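Local structure of post-proline cleaving enzyme (4HVT) at residues A[156-161]-A[173-178]; A[198-203]-A[219-224]. The protein is probably a serine peptidase of the prolyl oligopeptidase family, cutting short peptides on the carboxyl side of proline. One frame throughout, in Å; residues are numbered along the deposited sequence.

Interaction 1 (A[156-161]-A[173-178]); sequences MFFREW and FEPITN
Pro175 covers one face of the Phe158 ring. Its CD stands over the ring centre, 3.8 Å from the centroid, a CH-pi contact. At the edge of the same ring, near its plane, lies Phe173 O. Phe158 reaches this place because its CG sits between the backbone N and the carbonyl carbon (chi1 50°), which swings the ring toward the 173-175 backbone. The Phe173 ring lies obliquely to the Glu160 carboxylate, the planes 35° apart, with CD2 3.5 Å from Glu160 OE1.

Two hydrogen bonds tie Glu160 to Phe173. Glu160 N donates a hydrogen bond to Phe173 O at 2.8 Å. Phe173 N binds Glu160 OE1 at 2.8 Å, meeting the oxygen on its anti side, 17° out of the carboxylate plane. The extended Glu160 chain carries OE1 to that N-H, while OE2 takes salt bridges from Arg143 and Arg223. These arginines would favour a charged carboxylate.

Arg159 and Glu174 run side by side, with Arg159 NE 4.0 Å from Glu174 OE2 and no N-H aimed at it. Water 1 joins them instead, accepting from Arg159 NE and donating weakly to Glu174 OE1. Phe158 O is buried without a classical partner; Glu174 CA makes a CA-H...O contact to it. A buried carboxylate and a proline lying on a phenylalanine ring thus hold loop 173-178 to propeller strand 155-162, while water bridges the outer charges.

Interaction 2 (A[198-203]-A[219-224]); sequences IIFNLV and YIWKRG. With EDO (1,2-ethanediol), chain B.
Ile198 and Trp221 exchange two backbone hydrogen bonds, N to O in each direction, both 2.9 Å. Phe200 and Tyr219 do the same. Ile199 and Ile220 form the non-hydrogen-bonded pair between them. Ile199 CA makes a CA-H...O contact to Tyr219 O at 3.2 Å.

Ile198, Phe200, Tyr219 and Trp221 share one face of the sheet. There the Phe200 ring and the six-membered ring of Trp221 come rim to rim, centroids 5.9 Å apart and planes at 25°. Phe200 CE1 is 3.8 Å from Trp221 CE3. Ile198 CD1 lies alongside that same CE3. Leu202 follows an inverse gamma turn centred on Asn201. Its CG is anti to the backbone N (chi1 170°), and CD2 rests over one face of the Tyr219 ring, 4.2 Å from the centroid. C2 of a 1,2-ethanediol, probably from the crystallisation liquor, lies over one face of the Trp221 ring, and its O1 accepts from Gly224 N at 2.9 Å.

Strands 197-200 and 217-222 are the middle pair of a four-stranded antiparallel sheet, one blade of the beta-propeller. Strand 190-192 flanks one side and strand 231-235 the other.

Further out, Glu208 binds Tyr219 OH, and Trp221 NE1 donates to Glu225 O. Asn201 is bonded through its side chain to Phe187 and Tyr189.

Interaction 1 closes before interaction 2 opens, and their centres lie 10 Å apart. Both belong to the N-terminal beta-propeller, in successive four- or five-stranded antiparallel sheets. Interaction 1 fixes the loop between strands 167-168 and 185-186 to strand 155-162. Interaction 2 joins strands 197-200 and 217-222 of the next sheet. The two touch directly, and the Glu160-Arg223 bridge spans the two sheets. Two edge-to-face pairs, Phe158 with Phe200 and Phe173 with Trp221, cross the same boundary. The 173-175 loop region therefore packs between the sheets, and aromatic rings plus one salt bridge join neighbouring propeller blades.

Interaction 1 (A[156-161]-A[173-178])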
loop_
_atom_site.group_PDB
_atom_site.type_symbol
_atom_site.label_atom_id
_atom_site.label_comp_id
_atom_site.label_asym_id
_atom_site.label_seq_id
_atom_site.Cartn_x
_atom_site.Cartn_y
_atom_site.Cartn_z
ATOM N N MET A 156 -5.687 -13.408 7.945
ATOM C CA MET A 156 -5.582 -12.784 9.258
ATOM C C MET A 156 -6.777 -13.155 10.159
ATOM O O MET A 156 -7.752 -13.782 9.704
ATOM C CB MET A 156 -5.433 -11.288 9.124
ATOM C CG MET A 156 -6.507 -10.587 8.323
ATOM S SD MET A 156 -6.177 -8.775 8.188
ATOM C CE MET A 156 -4.641 -8.671 7.439
ATOM N N PHE A 157 -6.640 -12.806 11.428
ATOM C CA PHE A 157 -7.633 -13.092 12.471
ATOM C C PHE A 157 -7.624 -11.883 13.407
ATOM O O PHE A 157 -7.096 -10.827 13.049
ATOM C CB PHE A 157 -7.318 -14.407 13.202
ATOM C CG PHE A 157 -5.971 -14.468 13.776
ATOM C CD1 PHE A 157 -4.868 -14.724 12.978
ATOM C CD2 PHE A 157 -5.769 -14.236 15.139
ATOM C CE1 PHE A 157 -3.607 -14.762 13.514
ATOM C CE2 PHE A 157 -4.500 -14.305 15.679
ATOM C CZ PHE A 157 -3.430 -14.553 14.859
ATOM N N PHE A 158 -8.286 -11.990 14.548
ATOM C CA PHE A 158 -8.305 -10.881 15.495
ATOM C C PHE A 158 -8.565 -11.449 16.853
ATOM O O PHE A 158 -9.000 -12.580 16.983
ATOM C CB PHE A 158 -9.388 -9.861 15.161
ATOM C CG PHE A 158 -10.744 -10.494 14.939
ATOM C CD1 PHE A 158 -11.620 -10.652 16.010
ATOM C CD2 PHE A 158 -11.127 -10.824 13.689
ATOM C CE1 PHE A 158 -12.856 -11.261 15.804
ATOM C CE2 PHE A 158 -12.358 -11.433 13.472
ATOM C CZ PHE A 158 -13.233 -11.612 14.539
ATOM N N ARG A 159 -8.308 -10.647 17.888
ATOM C CA ARG A 159 -8.646 -11.005 19.238
ATOM C C ARG A 159 -9.133 -9.767 19.958
ATOM O O ARG A 159 -8.541 -8.674 19.817
ATOM C CB ARG A 159 -7.439 -11.530 20.002
ATOM C CG ARG A 159 -6.861 -12.800 19.477
ATOM C CD ARG A 159 -5.656 -13.169 20.322
ATOM N NE ARG A 159 -6.012 -13.513 21.688
ATOM C CZ ARG A 159 -5.123 -13.869 22.615
ATOM N NH1 ARG A 159 -3.820 -13.866 22.336
ATOM N NH2 ARG A 159 -5.523 -14.185 23.827
ATOM N N GLU A 160 -10.183 -9.910 20.740
ATOM C CA GLU A 160 -10.710 -8.782 21.528
ATOM C C GLU A 160 -9.849 -8.491 22.754
ATOM O O GLU A 160 -9.363 -9.402 23.402
ATOM C CB GLU A 160 -12.125 -9.126 21.991
ATOM C CG GLU A 160 -12.900 -7.928 22.527
ATOM C CD GLU A 160 -14.252 -8.287 23.082
ATOM O OE1 GLU A 160 -14.660 -9.474 23.044
ATOM O OE2 GLU A 160 -14.937 -7.365 23.547
ATOM N N TRP A 161 -9.661 -7.220 23.059
ATOM C CA TRP A 161 -8.678 -6.786 24.027
ATOM C C TRP A 161 -9.258 -5.632 24.841
ATOM O O TRP A 161 -10.043 -4.853 24.334
ATOM C CB TRP A 161 -7.397 -6.373 23.282
ATOM C CG TRP A 161 -6.259 -5.917 24.169
ATOM C CD1 TRP A 161 -5.228 -6.685 24.627
ATOM C CD2 TRP A 161 -5.960 -4.574 24.551
ATOM N NE1 TRP A 161 -4.345 -5.909 25.346
ATOM C CE2 TRP A 161 -4.756 -4.609 25.293
ATOM C CE3 TRP A 161 -6.594 -3.361 24.353
ATOM C CZ2 TRP A 161 -4.176 -3.456 25.853
ATOM C CZ3 TRP A 161 -6.039 -2.197 24.930
ATOM C CH2 TRP A 161 -4.826 -2.267 25.643
ATOM N N PHE A 173 -14.407 -11.900 21.577
ATOM C CA PHE A 173 -14.422 -12.101 20.125
ATOM C C PHE A 173 -13.053 -12.490 19.552
ATOM O O PHE A 173 -12.085 -11.715 19.653
ATOM C CB PHE A 173 -14.964 -10.871 19.408
ATOM C CG PHE A 173 -16.443 -10.665 19.595
ATOM C CD1 PHE A 173 -17.363 -11.497 18.952
ATOM C CD2 PHE A 173 -16.919 -9.594 20.337
ATOM C CE1 PHE A 173 -18.680 -11.287 19.121
ATOM C CE2 PHE A 173 -18.298 -9.375 20.502
ATOM C CZ PHE A 173 -19.154 -10.210 19.868
ATOM N N GLU A 174 -13.013 -13.664 18.927
ATOM C CA GLU A 174 -11.793 -14.249 18.323
ATOM C C GLU A 174 -12.351 -15.386 17.478
ATOM O O GLU A 174 -13.163 -16.166 18.014
ATOM C CB GLU A 174 -10.916 -14.798 19.419
ATOM C CG GLU A 174 -9.698 -15.521 18.887
ATOM C CD GLU A 174 -8.910 -16.246 19.960
ATOM O OE1 GLU A 174 -9.464 -16.541 21.037
ATOM O OE2 GLU A 174 -7.718 -16.554 19.691
ATOM N N PRO A 175 -11.959 -15.478 16.199
ATOM C CA PRO A 175 -12.648 -16.419 15.342
ATOM C C PRO A 175 -12.143 -17.855 15.489
ATOM O O PRO A 175 -11.403 -18.322 14.662
ATOM C CB PRO A 175 -12.393 -15.871 13.952
ATOM C CG PRO A 175 -11.050 -15.233 14.048
ATOM C CD PRO A 175 -11.034 -14.637 15.437
ATOM N N ILE A 176 -12.622 -18.533 16.501
ATOM C CA ILE A 176 -12.258 -19.902 16.806
ATOM C C ILE A 176 -13.488 -20.794 16.835
ATOM O O ILE A 176 -14.577 -20.376 17.254
ATOM C CB ILE A 176 -11.494 -20.024 18.139
ATOM C CG1 ILE A 176 -12.271 -19.471 19.333
ATOM C CG2 ILE A 176 -10.203 -19.230 18.053
ATOM C CD1 ILE A 176 -11.744 -19.944 20.684
ATOM N N THR A 177 -13.331 -22.027 16.385
ATOM C CA THR A 177 -14.426 -22.956 16.444
ATOM C C THR A 177 -14.676 -23.547 17.832
ATOM O O THR A 177 -13.927 -23.324 18.764
ATOM C CB THR A 177 -14.186 -24.132 15.482
ATOM O OG1 THR A 177 -13.213 -25.013 16.044
ATOM C CG2 THR A 177 -13.754 -23.671 14.086
ATOM N N ASN A 178 -15.702 -24.405 17.939
ATOM C CA ASN A 178 -15.965 -25.090 19.199
ATOM C C ASN A 178 -14.896 -26.152 19.618
ATOM O O ASN A 178 -14.953 -26.661 20.743
ATOM C CB ASN A 178 -17.415 -25.645 19.247
ATOM C CG ASN A 178 -17.676 -26.669 18.163
ATOM O OD1 ASN A 178 -16.747 -27.240 17.661
ATOM N ND2 ASN A 178 -18.938 -26.858 17.779
HETATM O O HOH W 1 -8.651 -14.377 22.750
#

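Interaction 2 (A[198-203]-A[219-224])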
loop_
_atom_site.group_PDB
_atom_site.type_symbol
_atom_site.label_atom_id
_atom_site.label_comp_id
_atom_site.label_asym_id
_atom_site.label_seq_id
_atom_site.Cartn_x
_atom_site.Cartn_y
_atom_site.Cartn_z
ATOM N N ILE A 198 -20.546 -8.057 16.484
ATOM C CA ILE A 198 -19.677 -7.635 15.371
ATOM C C ILE A 198 -20.174 -8.192 14.039
ATOM O O ILE A 198 -20.946 -9.181 13.981
ATOM C CB ILE A 198 -18.175 -8.049 15.611
ATOM C CG1 ILE A 198 -18.011 -9.576 15.609
ATOM C CG2 ILE A 198 -17.685 -7.476 16.941
ATOM C CD1 ILE A 198 -16.584 -10.109 15.527
ATOM N N ILE A 199 -19.730 -7.564 12.965
ATOM C CA ILE A 199 -19.916 -8.112 11.638
ATOM C C ILE A 199 -18.532 -8.282 10.994
ATOM O O ILE A 199 -17.626 -7.487 11.178
ATOM C CB ILE A 199 -20.863 -7.199 10.807
ATOM C CG1 ILE A 199 -21.124 -7.801 9.446
ATOM C CG2 ILE A 199 -20.329 -5.781 10.635
ATOM C CD1 ILE A 199 -22.201 -7.043 8.698
ATOM N N PHE A 200 -18.342 -9.324 10.209
ATOM C CA PHE A 200 -17.040 -9.545 9.581
ATOM C C PHE A 200 -17.123 -10.493 8.395
ATOM O O PHE A 200 -18.075 -11.268 8.291
ATOM C CB PHE A 200 -15.966 -9.958 10.593
ATOM C CG PHE A 200 -16.123 -11.282 11.272
ATOM C CD1 PHE A 200 -17.250 -11.632 12.039
ATOM C CD2 PHE A 200 -15.042 -12.178 11.283
ATOM C CE1 PHE A 200 -17.349 -12.871 12.702
ATOM C CE2 PHE A 200 -15.101 -13.366 12.009
ATOM C CZ PHE A 200 -16.256 -13.747 12.671
ATOM N N ASN A 201 -16.075 -10.427 7.554
ATOM C CA ASN A 201 -15.917 -11.264 6.371
ATOM C C ASN A 201 -15.174 -12.538 6.775
ATOM O O ASN A 201 -13.984 -12.705 6.501
ATOM C CB ASN A 201 -15.280 -10.482 5.210
ATOM C CG ASN A 201 -13.954 -9.827 5.551
ATOM O OD1 ASN A 201 -13.764 -9.314 6.661
ATOM N ND2 ASN A 201 -13.035 -9.864 4.595
ATOM N N LEU A 202 -15.936 -13.419 7.442
ATOM C CA LEU A 202 -15.535 -14.682 8.027
ATOM C C LEU A 202 -15.532 -15.839 7.018
ATOM O O LEU A 202 -16.531 -16.088 6.336
ATOM C CB LEU A 202 -16.496 -15.064 9.183
ATOM C CG LEU A 202 -16.374 -16.468 9.765
ATOM C CD1 LEU A 202 -15.060 -16.755 10.408
ATOM C CD2 LEU A 202 -17.463 -16.685 10.803
ATOM N N VAL A 203 -14.448 -16.610 6.985
ATOM C CA VAL A 203 -14.422 -17.874 6.233
ATOM C C VAL A 203 -14.711 -18.979 7.218
ATOM O O VAL A 203 -13.815 -19.480 7.906
ATOM C CB VAL A 203 -13.070 -18.090 5.537
ATOM C CG1 VAL A 203 -13.071 -19.371 4.710
ATOM C CG2 VAL A 203 -12.769 -16.907 4.630
ATOM N N TYR A 219 -20.748 -12.368 8.064
ATOM C CA TYR A 219 -21.443 -12.931 9.226
ATOM C C TYR A 219 -21.582 -11.876 10.325
ATOM O O TYR A 219 -20.693 -11.003 10.535
ATOM C CB TYR A 219 -20.672 -14.100 9.801
ATOM C CG TYR A 219 -20.770 -15.414 9.028
ATOM C CD1 TYR A 219 -19.999 -15.673 7.855
ATOM C CD2 TYR A 219 -21.613 -16.406 9.449
ATOM C CE1 TYR A 219 -20.095 -16.863 7.189
ATOM C CE2 TYR A 219 -21.718 -17.638 8.754
ATOM C CZ TYR A 219 -20.979 -17.870 7.648
ATOM O OH TYR A 219 -21.127 -19.118 7.017
ATOM N N ILE A 220 -22.704 -11.971 11.039
ATOM C CA ILE A 220 -22.920 -11.186 12.260
ATOM C C ILE A 220 -22.829 -12.152 13.453
ATOM O O ILE A 220 -23.365 -13.275 13.423
ATOM C CB ILE A 220 -24.262 -10.394 12.188
ATOM C CG1 ILE A 220 -24.440 -9.443 13.344
ATOM C CG2 ILE A 220 -25.434 -11.331 12.083
ATOM C CD1 ILE A 220 -25.572 -8.412 13.124
ATOM N N TRP A 221 -22.177 -11.710 14.530
ATOM C CA TRP A 221 -21.815 -12.597 15.631
ATOM C C TRP A 221 -22.027 -11.889 16.954
ATOM O O TRP A 221 -21.517 -10.750 17.163
ATOM C CB TRP A 221 -20.370 -13.056 15.468
ATOM C CG TRP A 221 -19.946 -14.198 16.352
ATOM C CD1 TRP A 221 -20.744 -15.146 16.937
ATOM C CD2 TRP A 221 -18.595 -14.567 16.651
ATOM N NE1 TRP A 221 -19.981 -16.012 17.661
ATOM C CE2 TRP A 221 -18.652 -15.678 17.502
ATOM C CE3 TRP A 221 -17.356 -14.038 16.313
ATOM C CZ2 TRP A 221 -17.500 -16.323 17.981
ATOM C CZ3 TRP A 221 -16.203 -14.641 16.848
ATOM C CH2 TRP A 221 -16.305 -15.770 17.674
ATOM N N LYS A 222 -22.764 -12.553 17.841
ATOM C CA LYS A 222 -23.174 -12.080 19.155
ATOM C C LYS A 222 -22.290 -12.636 20.241
ATOM O O LYS A 222 -21.877 -13.813 20.230
ATOM C CB LYS A 222 -24.641 -12.500 19.446
ATOM C CG LYS A 222 -25.687 -11.929 18.503
ATOM C CD LYS A 222 -27.047 -12.644 18.684
ATOM C CE LYS A 222 -27.667 -12.470 20.042
ATOM N NZ LYS A 222 -27.952 -11.028 20.180
ATOM N N ARG A 223 -22.001 -11.779 21.193
ATOM C CA ARG A 223 -21.229 -12.140 22.359
ATOM C C ARG A 223 -21.866 -13.303 23.082
ATOM O O ARG A 223 -23.104 -13.377 23.224
ATOM C CB ARG A 223 -21.019 -10.935 23.305
ATOM C CG ARG A 223 -20.074 -11.224 24.436
ATOM C CD ARG A 223 -19.797 -10.008 25.329
ATOM N NE ARG A 223 -19.276 -8.849 24.628
ATOM C CZ ARG A 223 -18.024 -8.708 24.214
ATOM N NH1 ARG A 223 -17.118 -9.655 24.446
ATOM N NH2 ARG A 223 -17.685 -7.616 23.573
ATOM N N GLY A 224 -21.015 -14.249 23.471
ATOM C CA GLY A 224 -21.376 -15.397 24.254
ATOM C C GLY A 224 -21.736 -16.619 23.451
ATOM O O GLY A 224 -21.869 -17.688 24.037
HETATM C C1 EDO B . -17.446 -13.755 21.975
HETATM O O1 EDO B . -18.143 -13.803 23.239
HETATM C C2 EDO B . -18.328 -14.418 20.915
HETATM O O2 EDO B . -18.368 -15.814 21.249
#